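Local atomic coordinates of hydrogenase (NiFe) small subunit HydA (Allochromatium vinosum, PDB entry 3MYR), a protein that probably catalyses, with its large-subunit partner, the oxidation of hydrogen, passing the electrons through its iron-sulfur clusters to an acceptor. Residues Y180-I184 and H185-Y189; R191-D195 and K196-A200; D204-G207 and A208-G211; Y225-C228 and A229-W233; G236-W239 and P240-G244. All blocks are in the same frame, centred on the assembly; numbering follows the deposited sequence.

Interaction 1 (Y180-I184 and H185-Y189). With SF4 (iron/sulfur cluster), chain J.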
# COMPACT_ATOMS: atom_id res chain seq x y z
N TYR A 180 13.30 -17.27 -14.52
CA TYR A 180 12.04 -17.74 -15.06
C TYR A 180 12.26 -18.97 -15.96
O TYR A 180 11.34 -19.40 -16.63
CB TYR A 180 11.32 -16.65 -15.84
CG TYR A 180 11.02 -15.48 -14.98
CD1 TYR A 180 11.94 -14.40 -14.90
CD2 TYR A 180 9.83 -15.40 -14.26
CE1 TYR A 180 11.65 -13.28 -14.13
CE2 TYR A 180 9.55 -14.28 -13.43
CZ TYR A 180 10.47 -13.25 -13.36
OH TYR A 180 10.26 -12.15 -12.54
N GLY A 181 13.44 -19.58 -15.91
CA GLY A 181 13.76 -20.61 -16.87
C GLY A 181 13.10 -21.95 -16.50
O GLY A 181 13.05 -22.83 -17.31
N GLN A 182 12.68 -22.13 -15.25
CA GLN A 182 12.11 -23.46 -14.82
C GLN A 182 10.77 -23.24 -14.17
O GLN A 182 10.54 -22.19 -13.54
CB GLN A 182 13.02 -24.17 -13.79
CG GLN A 182 14.46 -24.44 -14.29
CD GLN A 182 14.63 -25.49 -15.45
OE1 GLN A 182 15.77 -25.71 -15.92
NE2 GLN A 182 13.55 -26.18 -15.85
N SER A 183 9.88 -24.21 -14.29
CA SER A 183 8.56 -24.07 -13.74
C SER A 183 8.66 -24.27 -12.25
O SER A 183 9.55 -24.98 -11.75
CB SER A 183 7.57 -25.11 -14.33
OG SER A 183 7.88 -26.40 -13.85
N ILE A 184 7.70 -23.71 -11.54
CA ILE A 184 7.53 -23.98 -10.10
C ILE A 184 7.43 -25.52 -9.85
O ILE A 184 8.12 -26.09 -8.95
CB ILE A 184 6.23 -23.31 -9.60
CG1 ILE A 184 6.28 -21.74 -9.70
CG2 ILE A 184 5.83 -23.75 -8.16
CD1 ILE A 184 7.32 -21.07 -8.78
N HIS A 185 6.56 -26.16 -10.61
CA HIS A 185 6.28 -27.56 -10.41
C HIS A 185 7.54 -28.44 -10.69
O HIS A 185 7.70 -29.48 -10.08
CB HIS A 185 5.06 -27.86 -11.28
CG HIS A 185 4.57 -29.26 -11.25
ND1 HIS A 185 3.84 -29.78 -10.17
CD2 HIS A 185 4.61 -30.22 -12.22
CE1 HIS A 185 3.45 -31.00 -10.51
NE2 HIS A 185 3.83 -31.26 -11.76
N ASP A 186 8.49 -27.98 -11.52
CA ASP A 186 9.69 -28.81 -11.73
C ASP A 186 10.74 -28.59 -10.64
O ASP A 186 11.79 -29.19 -10.72
CB ASP A 186 10.34 -28.52 -13.10
CG ASP A 186 9.62 -29.26 -14.25
OD1 ASP A 186 8.79 -30.19 -14.01
OD2 ASP A 186 9.81 -28.87 -15.40
N ARG A 187 10.47 -27.71 -9.66
CA ARG A 187 11.41 -27.48 -8.58
C ARG A 187 10.79 -27.67 -7.19
O ARG A 187 11.50 -27.71 -6.21
CB ARG A 187 12.00 -26.04 -8.67
CG ARG A 187 12.79 -25.77 -10.00
CD ARG A 187 14.01 -26.72 -10.03
NE ARG A 187 15.13 -26.20 -10.84
CZ ARG A 187 16.20 -26.91 -11.17
NH1 ARG A 187 16.31 -28.20 -10.78
NH2 ARG A 187 17.18 -26.34 -11.84
N CYS A 188 9.47 -27.74 -7.13
CA CYS A 188 8.68 -27.70 -5.92
C CYS A 188 8.98 -28.86 -4.96
O CYS A 188 9.02 -30.05 -5.36
CB CYS A 188 7.18 -27.71 -6.31
SG CYS A 188 6.10 -27.69 -4.82
N TYR A 189 9.16 -28.55 -3.68
CA TYR A 189 9.46 -29.61 -2.71
C TYR A 189 8.29 -30.58 -2.47
O TYR A 189 8.52 -31.61 -1.85
CB TYR A 189 9.98 -29.03 -1.37
CG TYR A 189 8.85 -28.47 -0.51
CD1 TYR A 189 8.41 -29.13 0.64
CD2 TYR A 189 8.23 -27.23 -0.85
CE1 TYR A 189 7.35 -28.62 1.44
CE2 TYR A 189 7.13 -26.72 -0.09
CZ TYR A 189 6.72 -27.41 1.07
OH TYR A 189 5.69 -26.94 1.81
FE1 SF4 J . 4.15 -28.22 -5.91
FE2 SF4 J . 1.92 -29.85 -6.22
FE3 SF4 J . 1.83 -27.21 -6.92
FE4 SF4 J . 3.28 -28.99 -8.40
S1 SF4 J . 1.03 -28.95 -8.10
S2 SF4 J . 3.91 -26.91 -7.82
S3 SF4 J . 4.10 -30.35 -6.73
S4 SF4 J . 2.15 -28.06 -4.80
O HOH W 1 10.88 -26.55 -15.95
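Ile184 and Cys188 come together in the His-x-x-Cys turn of the small-subunit C-terminal region, the turn that supplies two ligands to the [4Fe-4S] cluster with a histidine ligand. His185 binds FE4 through ND1 at 2.0 Å, and Cys188 binds FE1 through SG at 2.3 Å; Cys213 and Cys219 complete the set. His185 holds CG anti to its backbone N (chi1 180°), which sends the imidazole out of the turn to the cluster, where sulfide S2 lies in the plane of the ring at its edge. A histidine probably suits this place because its ring nitrogen can bind iron without the full negative charge of a thiolate. Ile184 packs against the cluster, its CG2 3.7 Å from S2, and lies as a hydrocarbon layer between this cluster and the Cys228 site.

The second shell fixes the ligands through the backbone. The carbonyl of Ile184 takes the N-H of Arg187 in a fairly straight bond (157°), the donor lying above the carbonyl plane, and a weak one from Cys188 N. One residue earlier, Ser183 OG accepts from Asp186 N at 2.9 Å, its short side chain, with OG between the backbone N and the carbonyl carbon, bringing the hydroxyl onto the amide. Outside these, Arg187 crosses the chain of Gln182, NE 3.9 Å from CG, while Asp186 OD1 forms a salt bridge with Arg191. A water ties the outer side chains together: it accepts from Gln182 NE2 and Ser183 N and donates to Asp186 OD2 at 2.6 Å.

Interaction 2 (R191-D195 and K196-A200). With SF4 (iron/sulfur cluster), chain J.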
# COMPACT_ATOMS: atom_id res chain seq x y z
N ARG A 191 6.66 -31.83 -5.04
CA ARG A 191 6.55 -32.54 -6.33
C ARG A 191 6.69 -34.05 -6.18
O ARG A 191 5.92 -34.80 -6.81
CB ARG A 191 7.56 -32.01 -7.38
CG ARG A 191 7.58 -32.89 -8.71
CD ARG A 191 6.21 -32.71 -9.48
NE ARG A 191 6.29 -33.45 -10.77
CZ ARG A 191 6.93 -33.01 -11.88
NH1 ARG A 191 6.97 -33.74 -13.00
NH2 ARG A 191 7.53 -31.82 -11.90
N PRO A 192 7.65 -34.54 -5.33
CA PRO A 192 7.66 -36.01 -5.27
C PRO A 192 6.40 -36.59 -4.63
O PRO A 192 6.04 -37.74 -4.91
CB PRO A 192 8.85 -36.34 -4.40
CG PRO A 192 9.83 -35.14 -4.73
CD PRO A 192 8.88 -33.95 -4.74
N PHE A 193 5.72 -35.77 -3.82
CA PHE A 193 4.40 -36.14 -3.27
C PHE A 193 3.27 -36.19 -4.31
O PHE A 193 2.46 -37.17 -4.36
CB PHE A 193 4.11 -35.25 -2.07
CG PHE A 193 4.97 -35.60 -0.92
CD1 PHE A 193 6.33 -35.32 -0.94
CD2 PHE A 193 4.49 -36.33 0.11
CE1 PHE A 193 7.16 -35.70 0.12
CE2 PHE A 193 5.32 -36.69 1.19
CZ PHE A 193 6.64 -36.44 1.18
N TYR A 194 3.27 -35.18 -5.18
CA TYR A 194 2.45 -35.15 -6.38
C TYR A 194 2.61 -36.45 -7.19
O TYR A 194 1.61 -37.09 -7.52
CB TYR A 194 2.87 -33.94 -7.24
CG TYR A 194 2.19 -34.00 -8.60
CD1 TYR A 194 0.97 -33.32 -8.81
CD2 TYR A 194 2.78 -34.69 -9.69
CE1 TYR A 194 0.31 -33.37 -10.08
CE2 TYR A 194 2.13 -34.74 -10.98
CZ TYR A 194 0.90 -34.03 -11.14
OH TYR A 194 0.19 -34.01 -12.33
N ASP A 195 3.87 -36.91 -7.40
CA ASP A 195 4.12 -38.03 -8.23
C ASP A 195 3.73 -39.34 -7.53
O ASP A 195 3.51 -40.30 -8.16
CB ASP A 195 5.57 -38.12 -8.61
CG ASP A 195 6.02 -36.98 -9.55
OD1 ASP A 195 5.25 -36.50 -10.41
OD2 ASP A 195 7.17 -36.55 -9.40
N LYS A 196 3.66 -39.36 -6.20
CA LYS A 196 3.22 -40.53 -5.45
C LYS A 196 1.70 -40.53 -5.26
O LYS A 196 1.15 -41.43 -4.60
CB LYS A 196 3.85 -40.48 -4.04
CG LYS A 196 5.34 -40.86 -4.05
CD LYS A 196 5.81 -41.04 -2.63
CE LYS A 196 6.45 -39.79 -2.03
NZ LYS A 196 7.28 -40.20 -0.83
N GLY A 197 1.03 -39.47 -5.69
CA GLY A 197 -0.46 -39.43 -5.52
C GLY A 197 -0.85 -38.99 -4.08
O GLY A 197 -1.91 -39.36 -3.60
N LEU A 198 0.00 -38.22 -3.41
CA LEU A 198 -0.31 -37.68 -2.08
C LEU A 198 -0.73 -36.22 -2.16
O LEU A 198 0.05 -35.35 -2.57
CB LEU A 198 0.88 -37.89 -1.11
CG LEU A 198 1.34 -39.34 -0.95
CD1 LEU A 198 2.70 -39.42 -0.24
CD2 LEU A 198 0.35 -40.01 -0.11
N PHE A 199 -1.98 -35.95 -1.80
CA PHE A 199 -2.54 -34.60 -2.04
C PHE A 199 -3.25 -34.07 -0.77
O PHE A 199 -3.96 -34.83 -0.12
CB PHE A 199 -3.60 -34.70 -3.15
CG PHE A 199 -3.05 -35.08 -4.48
CD1 PHE A 199 -2.25 -34.17 -5.21
CD2 PHE A 199 -3.32 -36.34 -5.01
CE1 PHE A 199 -1.73 -34.55 -6.46
CE2 PHE A 199 -2.83 -36.69 -6.28
CZ PHE A 199 -2.03 -35.78 -6.98
N ALA A 200 -3.11 -32.80 -0.46
CA ALA A 200 -3.96 -32.15 0.54
C ALA A 200 -5.42 -32.01 -0.02
O ALA A 200 -5.61 -31.77 -1.19
CB ALA A 200 -3.35 -30.70 0.90
FE1 SF4 J . 4.15 -28.22 -5.91
FE2 SF4 J . 1.92 -29.85 -6.22
FE3 SF4 J . 1.83 -27.21 -6.92
FE4 SF4 J . 3.28 -28.99 -8.40
S1 SF4 J . 1.03 -28.95 -8.10
S2 SF4 J . 3.91 -26.91 -7.82
S3 SF4 J . 4.10 -30.35 -6.73
S4 SF4 J . 2.15 -28.06 -4.80
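Lys196 lays its ammonium group over one face of the Phe193 ring, with NZ 4.5 Å from the ring centroid and 17° off the normal, a cation-pi contact. The chain bends at chi3 (-94°), which keeps both CG and CE against the carbonyl oxygen of Pro192 before NZ turns to the ring. Leu198 meets the same ring obliquely, CD1 lying 3.6 Å from Phe193 CD2, and Trp212 packs against it as well, so an aromatic residue serves here as a plate shared by a charge, a leucine and a second aromatic ring.

Toward the cluster the partners change. Tyr194 presents CD1 at the edge of the Phe199 ring, 3.8 Å from CE1, with the two planes almost perpendicular. Tyr194 CB stands 3.8 Å from sulfide S3, and its ring meets that of His185 edge-to-face, so Tyr194 links this helix to the His185 ligand. Along the helix, one turn apart, Arg191 NE makes a salt bridge with Asp195 OD1 at 3.2 Å, approaching the syn side of the carboxylate while the oxygen stays in the guanidinium plane. Its NH2 goes on to Asp186 and to the carbonyl of His185.

The backbone closes the helix. Leu198 N reaches back to Phe193 O at 2.8 Å and Gly197 N to Tyr194 O at 3.1 Å, while Gly197 takes a positive phi (81°), a conformation that glycine adopts readily. This is the Schellman motif, closing a short helix that lines the [4Fe-4S] pocket.

Interaction 3 (D204-G207 and A208-G211)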
# COMPACT_ATOMS: atom_id res chain seq x y z
N ASP A 204 -5.95 -27.58 6.04
CA ASP A 204 -5.30 -28.10 7.25
C ASP A 204 -5.61 -29.58 7.54
O ASP A 204 -5.51 -29.99 8.68
CB ASP A 204 -5.67 -27.23 8.48
CG ASP A 204 -7.17 -27.34 8.86
OD1 ASP A 204 -7.94 -27.98 8.09
OD2 ASP A 204 -7.57 -26.84 9.97
N ASP A 205 -5.96 -30.39 6.53
CA ASP A 205 -6.02 -31.83 6.79
C ASP A 205 -4.63 -32.43 6.94
O ASP A 205 -3.65 -31.73 6.90
CB ASP A 205 -6.83 -32.57 5.71
CG ASP A 205 -6.17 -32.49 4.33
OD1 ASP A 205 -5.17 -31.76 4.18
OD2 ASP A 205 -6.60 -33.23 3.40
N GLU A 206 -4.56 -33.75 7.11
CA GLU A 206 -3.27 -34.44 7.29
C GLU A 206 -2.29 -34.10 6.13
O GLU A 206 -1.15 -33.78 6.38
CB GLU A 206 -3.49 -35.98 7.42
CG GLU A 206 -2.21 -36.74 7.67
CD GLU A 206 -1.48 -36.36 9.01
OE1 GLU A 206 -0.35 -36.86 9.22
OE2 GLU A 206 -2.02 -35.58 9.85
N GLY A 207 -2.74 -34.13 4.88
CA GLY A 207 -1.88 -33.89 3.74
C GLY A 207 -1.36 -32.45 3.79
O GLY A 207 -0.19 -32.19 3.53
N ALA A 208 -2.21 -31.48 4.14
CA ALA A 208 -1.74 -30.09 4.22
C ALA A 208 -0.64 -29.99 5.27
O ALA A 208 0.38 -29.35 5.04
CB ALA A 208 -2.93 -29.10 4.59
N LYS A 209 -0.86 -30.60 6.43
CA LYS A 209 0.10 -30.45 7.55
C LYS A 209 1.39 -31.11 7.21
O LYS A 209 2.44 -30.66 7.67
CB LYS A 209 -0.41 -31.12 8.84
CG LYS A 209 -1.58 -30.34 9.49
CD LYS A 209 -2.06 -31.23 10.68
CE LYS A 209 -3.36 -30.82 11.34
NZ LYS A 209 -3.31 -29.48 11.73
N GLN A 210 1.33 -32.16 6.40
CA GLN A 210 2.52 -32.91 6.03
C GLN A 210 3.20 -32.39 4.76
O GLN A 210 4.24 -32.93 4.37
CB GLN A 210 2.19 -34.39 5.78
CG GLN A 210 1.65 -35.04 7.07
CD GLN A 210 2.76 -35.22 8.08
OE1 GLN A 210 3.78 -35.79 7.76
NE2 GLN A 210 2.61 -34.66 9.29
N GLY A 211 2.71 -31.34 4.14
CA GLY A 211 3.35 -30.96 2.90
C GLY A 211 3.11 -31.88 1.72
O GLY A 211 3.94 -31.96 0.81
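Asp205 OD1 accepts the N-H of Ala208 at 3.0 Å, the N-cap bond of helix 206-210. The side chain folds back over its own backbone (chi1 65°) to make it, and the amide meets the carboxylate on its syn side, about 31° out of plane. The other oxygen, OD2, accepts from Glu201 N, so the one carboxylate joins the helix start to the loop before it. If an alanine stood here, the N-H groups of Ala208 and Glu201 would probably lose this side-chain acceptor and the first turn would be likely to fray.

Behind the cap, the carbonyl of Asp205 receives Lys209 N at 3.0 Å in a nearly linear bond, and Glu206 O receives Gln210 N at the same distance. Ala208 brings its small CB 3.5 Å from Asp205 OD1 and also packs on Ala200. Lys209 runs its hydrocarbon back past the helix start, CE 3.5 Å from Asp204 O, before NZ binds Ile226 O of the large subunit. Glu206 crosses Gln210 with OE1 3.5 Å from CG, their flat ends almost parallel.

Gly211, with positive phi (72°), closes the helix in a Schellman motif. Both ends of this very short helix are thus capped; at its start the acidic side chain probably also profits from the partial positive charge there.

Interaction 4 (Y225-C228 and A229-W233). With F3S (Fe3-s4 cluster), chain K.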
# COMPACT_ATOMS: atom_id res chain seq x y z
N TYR A 225 6.12 -20.20 -14.43
CA TYR A 225 7.58 -20.08 -14.48
C TYR A 225 8.05 -18.95 -13.56
O TYR A 225 7.59 -17.81 -13.75
CB TYR A 225 8.06 -19.88 -15.97
CG TYR A 225 7.98 -21.19 -16.77
CD1 TYR A 225 9.12 -22.01 -16.96
CD2 TYR A 225 6.76 -21.66 -17.20
CE1 TYR A 225 8.99 -23.28 -17.64
CE2 TYR A 225 6.63 -22.86 -17.90
CZ TYR A 225 7.74 -23.68 -18.06
OH TYR A 225 7.54 -24.88 -18.71
N ASN A 226 8.82 -19.26 -12.50
CA ASN A 226 9.22 -18.23 -11.49
C ASN A 226 10.24 -18.93 -10.62
O ASN A 226 10.42 -20.13 -10.78
CB ASN A 226 8.04 -17.70 -10.66
CG ASN A 226 8.28 -16.27 -10.15
OD1 ASN A 226 9.40 -15.85 -10.11
ND2 ASN A 226 7.22 -15.49 -9.85
N ALA A 227 10.93 -18.18 -9.74
CA ALA A 227 12.04 -18.72 -8.93
C ALA A 227 11.59 -19.01 -7.49
O ALA A 227 12.45 -19.23 -6.62
CB ALA A 227 13.22 -17.70 -8.88
N CYS A 228 10.29 -18.95 -7.22
CA CYS A 228 9.80 -19.02 -5.83
C CYS A 228 10.22 -20.34 -5.16
O CYS A 228 10.43 -20.38 -3.95
CB CYS A 228 8.25 -18.94 -5.83
SG CYS A 228 7.67 -17.53 -6.83
N ALA A 229 10.20 -21.43 -5.93
CA ALA A 229 10.43 -22.74 -5.34
C ALA A 229 11.92 -22.96 -5.00
O ALA A 229 12.23 -23.81 -4.20
CB ALA A 229 9.91 -23.88 -6.31
N THR A 230 12.83 -22.21 -5.65
CA THR A 230 14.28 -22.31 -5.40
C THR A 230 14.87 -21.13 -4.62
O THR A 230 15.61 -21.35 -3.68
CB THR A 230 15.03 -22.47 -6.72
OG1 THR A 230 14.65 -21.41 -7.63
CG2 THR A 230 14.58 -23.86 -7.39
N MET A 231 14.65 -19.90 -5.09
CA MET A 231 15.17 -18.73 -4.39
C MET A 231 14.29 -18.45 -3.17
O MET A 231 14.77 -18.02 -2.12
CB MET A 231 15.12 -17.50 -5.35
CG MET A 231 15.65 -16.25 -4.67
SD MET A 231 15.49 -14.83 -5.78
CE MET A 231 16.56 -15.39 -7.21
N LYS A 232 12.97 -18.68 -3.29
CA LYS A 232 12.00 -18.31 -2.21
C LYS A 232 11.93 -16.80 -2.02
O LYS A 232 12.62 -16.08 -2.74
CB LYS A 232 12.35 -18.98 -0.87
CG LYS A 232 12.41 -20.51 -0.99
CD LYS A 232 12.33 -21.08 0.43
CE LYS A 232 12.52 -22.62 0.35
NZ LYS A 232 12.53 -23.25 1.75
N TRP A 233 11.06 -16.34 -1.08
CA TRP A 233 10.74 -14.95 -0.91
C TRP A 233 11.33 -14.33 0.32
O TRP A 233 11.40 -14.98 1.35
CB TRP A 233 9.23 -14.81 -0.76
CG TRP A 233 8.59 -14.74 -2.09
CD1 TRP A 233 8.28 -15.81 -2.99
CD2 TRP A 233 8.18 -13.53 -2.71
NE1 TRP A 233 7.66 -15.25 -4.14
CE2 TRP A 233 7.52 -13.88 -3.93
CE3 TRP A 233 8.12 -12.18 -2.24
CZ2 TRP A 233 7.01 -12.88 -4.80
CZ3 TRP A 233 7.56 -11.17 -3.12
CH2 TRP A 233 6.99 -11.55 -4.37
FE1 F3S K . 3.08 -18.85 -7.71
FE3 F3S K . 3.34 -16.17 -7.78
FE4 F3S K . 5.37 -17.60 -6.98
S1 F3S K . 1.50 -17.31 -7.13
S2 F3S K . 4.52 -19.39 -6.08
S3 F3S K . 4.48 -17.67 -9.04
S4 F3S K . 4.75 -15.68 -6.15
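Cys228 sets SG anti to its carbonyl carbon (chi1 -50°) and Trp233 likewise turns its indole beside the backbone N (chi1 -86°), which brings sulfur and NE1 together at the [3Fe-4S] site. Trp233 NE1 donates to Cys228 SG at 3.5 Å, fairly straight and with the sulfur close to the ring plane, at the edge. The same SG binds iron FE4 at 2.3 Å, and NE1 is also 3.6 Å from sulfide S4. Tryptophan suits the place: it brings an N-H donor on a broad apolar ring that packs on Pro151 and on Lys211 of the large subunit. Such a donor probably eases the negative charge on the thiolate. With a phenylalanine in its place, Cys228 SG would probably be left without this N-H and its charge less balanced.

The turn that positions the cysteine is gathered round Ala227 O, which accepts Met231 N at 2.8 Å, almost in line with the carbonyl, Thr230 N at 3.2 Å, and, weakly, Lys232 N. Before it, Asn226 OD1 takes Ala227 N at 2.8 Å. Across the turn, the small methyl of Ala227 lets Met231 close in, CB to CB 4.0 Å.

Interaction 5 (G236-W239 and P240-G244). With F3S (Fe3-s4 cluster), chain K.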
# COMPACT_ATOMS: atom_id res chain seq x y z
N GLY A 236 14.84 -15.65 1.37
CA GLY A 236 14.87 -17.10 1.56
C GLY A 236 13.97 -17.56 2.75
O GLY A 236 14.15 -18.65 3.24
N THR A 237 12.97 -16.77 3.14
CA THR A 237 12.13 -17.05 4.33
C THR A 237 11.09 -18.17 4.01
O THR A 237 10.93 -19.10 4.77
CB THR A 237 11.39 -15.75 4.80
OG1 THR A 237 12.38 -14.75 5.15
CG2 THR A 237 10.46 -16.03 6.00
N SER A 238 10.33 -17.98 2.94
CA SER A 238 9.27 -18.88 2.62
C SER A 238 8.84 -18.63 1.19
O SER A 238 9.45 -17.88 0.47
CB SER A 238 8.11 -18.69 3.58
OG SER A 238 7.21 -19.80 3.51
N TRP A 239 7.82 -19.31 0.76
CA TRP A 239 7.17 -19.03 -0.51
C TRP A 239 5.72 -19.56 -0.48
O TRP A 239 5.35 -20.26 0.45
CB TRP A 239 7.95 -19.58 -1.69
CG TRP A 239 8.01 -21.10 -1.77
CD1 TRP A 239 8.82 -21.92 -1.04
CD2 TRP A 239 7.43 -21.91 -2.80
NE1 TRP A 239 8.71 -23.22 -1.51
CE2 TRP A 239 7.86 -23.23 -2.59
CE3 TRP A 239 6.62 -21.62 -3.95
CZ2 TRP A 239 7.50 -24.29 -3.44
CZ3 TRP A 239 6.25 -22.66 -4.78
CH2 TRP A 239 6.64 -23.99 -4.50
N PRO A 240 4.89 -19.19 -1.47
CA PRO A 240 3.45 -19.44 -1.29
C PRO A 240 3.09 -20.89 -1.00
O PRO A 240 2.36 -21.16 -0.05
CB PRO A 240 2.88 -19.04 -2.63
CG PRO A 240 3.68 -17.67 -2.85
CD PRO A 240 5.13 -18.19 -2.52
N VAL A 241 3.67 -21.84 -1.73
CA VAL A 241 3.32 -23.24 -1.51
C VAL A 241 3.92 -23.74 -0.18
O VAL A 241 3.28 -24.47 0.58
CB VAL A 241 3.84 -24.09 -2.72
CG1 VAL A 241 3.84 -25.64 -2.35
CG2 VAL A 241 2.96 -23.81 -3.99
N GLU A 242 5.09 -23.24 0.19
CA GLU A 242 5.63 -23.66 1.48
C GLU A 242 4.75 -23.19 2.65
O GLU A 242 4.54 -23.91 3.62
CB GLU A 242 7.06 -23.14 1.66
CG GLU A 242 7.57 -23.49 3.04
CD GLU A 242 9.05 -23.06 3.28
OE1 GLU A 242 9.43 -22.87 4.44
OE2 GLU A 242 9.85 -22.96 2.34
N ALA A 243 4.19 -22.01 2.55
CA ALA A 243 3.24 -21.53 3.55
C ALA A 243 1.80 -22.06 3.44
O ALA A 243 0.95 -21.59 4.18
CB ALA A 243 3.21 -19.94 3.56
N GLY A 244 1.52 -22.94 2.47
CA GLY A 244 0.30 -23.74 2.47
C GLY A 244 -0.75 -23.27 1.46
O GLY A 244 -1.84 -23.76 1.49
FE1 F3S K . 3.08 -18.85 -7.71
FE3 F3S K . 3.34 -16.17 -7.78
FE4 F3S K . 5.37 -17.60 -6.98
S1 F3S K . 1.50 -17.31 -7.13
S2 F3S K . 4.52 -19.39 -6.08
S3 F3S K . 4.48 -17.67 -9.04
S4 F3S K . 4.75 -15.68 -6.15
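Trp239 and Val241 make the main apolar contact: Val241 CB lies over one face of the indole, 3.5 Å from the centroid of the six-membered ring and 20° off its normal, a CH-pi interaction. CG of Trp239 lies between the backbone N and the carbonyl carbon (chi1 67°), turning one face of the indole to Val241. On the five-membered ring, Glu242 CB approaches CD1 at 3.4 Å, its carboxylate plane perpendicular to the indole. Trp239 and Pro240 both border the [3Fe-4S] cluster, CE3 of the one 3.7 Å and CG of the other 3.8 Å from sulfide S2.

Of the polar bonds, Ala243 N donates to Trp239 O at 3.0 Å, nearly straight, and a type I turn runs from Val241 to Gly244, whose positive phi would press a side chain against the preceding carbonyl. Glu242 OE2 pairs with Lys232 and OE1 with Arg238 of the large subunit.

The contact lies in the loop region after helix 206-210, with 240-242 helical in backbone angles. Thr237, Ser238, Pro240 and Ala243 pack on the large subunit, Thr237 and Ser238 face Trp233 in a classic beta bulge, Trp239 packs on Ile184 and Cys228, and Val241 reaches the [4Fe-4S] cluster.

How the interactions relate
Interaction 5 is the most buried, interactions 1, 3 and 4 are partly buried, and interaction 2 lies on the surface. Interactions 1 and 2 border the same [4Fe-4S] cluster, and 4 and 5 the [3Fe-4S] cluster; Ile184 and Trp239, in contact with each other, lie between the two sites. Iron ligands come from interactions 1 and 4, whose irregular turns are tied by backbone carbonyls, whereas 2 and 5 furnish aromatic pocket walls. Interactions 2 and 3 cap two successive short helices, each ended by a glycine. Ala200 packs on Ala208 to join them. Charged bonds to the large subunit belong to interactions 3 and 5, while a probable hydrogen bond between Trp233 N and Ser238 O joins 4 to 5.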